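PDB 6PNR: alpha-glucosidase from [Eubacterium] rectale, which probably hydrolyses alpha-glycosidic bonds of sulfoquinovose-containing substrates, as a sulfoquinovosidase of glycoside hydrolase family 31. Local coordinates for residues 106-111 / 125-130. Residues are numbered along the deposited sequence; the frame is centred on the assembly and turned at random.
Sequences VAADKE and NLRGRN
Arg-127 sets its guanidinium obliquely against the methyl of Ala-108, with Arg-127 NH2 3.7 Å from Ala-108 CB, and its terminal nitrogens close on the backbone just beyond. The carbonyl of Asp-109 is the acceptor: Arg-127 NH1 donates to Asp-109 O at 2.8 Å with an N-H...O angle of 154°, and the oxygen sits only 13° out of the guanidinium plane, so the group is met at its edge. Arg-127 NH2 adds a weak bond to the same Asp-109 O at 3.3 Å, making a lopsided fork. Lys-110 O approaches obliquely, 3.5 Å from Arg-127 NH1. The contact is made to main chain rather than to the acid: Asp-109 OD1 stays 5.1 Å from Arg-127 NH1, too far for a salt bridge, though the opposite charges may still attract weakly. CG of Arg-127 is anti to the backbone N (chi1 -153°), and the bend at chi2 turns the end of the chain toward Asp-109 O; the CA atoms of Lys-110 and Arg-127 are 9.3 Å apart. NH1 also bonds to Glu-112 O, and NH2 to Asn-194 O and Asp-195 O, so carbonyls from two runs of chain, 109-112 and 194-195, converge on one guanidinium. A leucine in its place would probably leave these carbonyls without their shared donor and the turn at 126-129 without its side-chain tie to either run. The base of the arginine is set by Asn-125, whose OD1 accepts from Arg-127 N at 3.0 Å, and by a type II turn from Leu-126 to Arg-129, with Gly-128 at its positive-phi position. At the surface of the beta-rich N-terminal region, the loop after strand 101-107 is thus joined to the one before strand 130-133 by one arginine guanidinium bonded to main-chain carbonyls, rising from a type II beta turn that an Asx turn at Asn-125 overlaps.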
loop_
_atom_site.group_PDB
_atom_site.type_symbol
_atom_site.label_atom_id
_atom_site.label_comp_id
_atom_site.label_asym_id
_atom_site.label_seq_id
_atom_site.Cartn_x
_atom_site.Cartn_y
_atom_site.Cartn_z
ATOM N N VAL A 106 5.929 26.310 0.755
ATOM C CA VAL A 106 6.569 27.115 1.782
ATOM C C VAL A 106 8.064 26.861 1.705
ATOM O O VAL A 106 8.498 25.703 1.712
ATOM C CB VAL A 106 6.038 26.771 3.187
ATOM C CG1 VAL A 106 6.770 27.568 4.222
ATOM C CG2 VAL A 106 4.544 27.007 3.272
ATOM N N ALA A 107 8.850 27.939 1.663
ATOM C CA ALA A 107 10.298 27.808 1.610
ATOM C C ALA A 107 10.827 27.161 2.883
ATOM O O ALA A 107 10.391 27.478 3.990
ATOM C CB ALA A 107 10.944 29.187 1.410
ATOM N N ALA A 108 11.799 26.267 2.730
ATOM C CA ALA A 108 12.333 25.543 3.874
ATOM C C ALA A 108 13.804 25.244 3.638
ATOM O O ALA A 108 14.322 25.410 2.534
ATOM C CB ALA A 108 11.549 24.252 4.115
ATOM N N ASP A 109 14.477 24.789 4.686
ATOM C CA ASP A 109 15.840 24.304 4.552
ATOM C C ASP A 109 15.959 22.956 5.251
ATOM O O ASP A 109 15.068 22.534 5.996
ATOM C CB ASP A 109 16.862 25.319 5.092
ATOM C CG ASP A 109 16.689 25.618 6.573
ATOM O OD1 ASP A 109 16.259 24.731 7.338
ATOM O OD2 ASP A 109 17.001 26.756 6.980
ATOM N N LYS A 110 17.094 22.290 5.017
ATOM C CA LYS A 110 17.232 20.890 5.405
ATOM C C LYS A 110 17.128 20.694 6.914
ATOM O O LYS A 110 16.605 19.671 7.365
ATOM C CB LYS A 110 18.559 20.335 4.877
ATOM C CG LYS A 110 18.747 18.842 5.109
ATOM C CD LYS A 110 20.100 18.344 4.592
ATOM C CE LYS A 110 20.236 16.830 4.764
ATOM N NZ LYS A 110 21.517 16.296 4.219
ATOM N N GLU A 111 17.592 21.657 7.711
ATOM C CA GLU A 111 17.637 21.469 9.156
ATOM C C GLU A 111 16.325 21.812 9.856
ATOM O O GLU A 111 16.201 21.562 11.058
ATOM C CB GLU A 111 18.768 22.311 9.761
ATOM C CG GLU A 111 20.167 21.987 9.230
ATOM C CD GLU A 111 20.447 22.593 7.854
ATOM O OE1 GLU A 111 19.670 23.467 7.401
ATOM O OE2 GLU A 111 21.446 22.190 7.219
ATOM N N ASN A 125 7.635 15.279 15.180
ATOM C CA ASN A 125 8.289 15.984 14.081
ATOM C C ASN A 125 7.810 15.405 12.756
ATOM O O ASN A 125 8.024 14.218 12.466
ATOM C CB ASN A 125 9.808 15.875 14.203
ATOM C CG ASN A 125 10.537 16.461 13.007
ATOM O OD1 ASN A 125 9.993 17.293 12.275
ATOM N ND2 ASN A 125 11.788 16.030 12.805
ATOM N N LEU A 126 7.143 16.241 11.965
ATOM C CA LEU A 126 6.562 15.850 10.694
ATOM C C LEU A 126 7.575 15.782 9.556
ATOM O O LEU A 126 7.237 15.251 8.490
ATOM C CB LEU A 126 5.453 16.835 10.301
ATOM C CG LEU A 126 4.458 17.169 11.413
ATOM C CD1 LEU A 126 3.522 18.266 10.941
ATOM C CD2 LEU A 126 3.678 15.923 11.828
ATOM N N ARG A 127 8.783 16.320 9.740
ATOM C CA ARG A 127 9.715 16.440 8.622
ATOM C C ARG A 127 10.056 15.069 8.052
ATOM O O ARG A 127 10.249 14.101 8.792
ATOM C CB ARG A 127 10.996 17.154 9.063
ATOM C CG ARG A 127 11.699 17.878 7.910
ATOM C CD ARG A 127 10.927 19.128 7.503
ATOM N NE ARG A 127 11.286 19.627 6.175
ATOM C CZ ARG A 127 12.396 20.311 5.902
ATOM N NH1 ARG A 127 13.277 20.567 6.865
ATOM N NH2 ARG A 127 12.625 20.736 4.662
ATOM N N GLY A 128 10.108 14.988 6.717
ATOM C CA GLY A 128 10.454 13.765 6.029
ATOM C C GLY A 128 9.285 12.884 5.634
ATOM O O GLY A 128 9.502 11.873 4.960
ATOM N N ARG A 129 8.055 13.234 6.018
ATOM C CA ARG A 129 6.881 12.445 5.659
ATOM C C ARG A 129 5.758 13.366 5.204
ATOM O O ARG A 129 5.855 14.593 5.292
ATOM C CB ARG A 129 6.418 11.567 6.833
ATOM C CG ARG A 129 7.401 10.448 7.189
ATOM C CD ARG A 129 6.991 9.693 8.448
ATOM N NE ARG A 129 7.958 8.649 8.787
ATOM C CZ ARG A 129 8.976 8.821 9.626
ATOM N NH1 ARG A 129 9.163 9.997 10.215
ATOM N NH2 ARG A 129 9.816 7.823 9.866
ATOM N N ASN A 130 4.677 12.764 4.707
ATOM C CA ASN A 130 3.478 13.513 4.367
ATOM C C ASN A 130 2.310 13.054 5.233
ATOM O O ASN A 130 2.235 11.889 5.654
ATOM C CB ASN A 130 3.122 13.380 2.878
ATOM C CG ASN A 130 2.760 11.962 2.484
ATOM O OD1 ASN A 130 3.586 11.049 2.561
ATOM N ND2 ASN A 130 1.528 11.777 2.028
#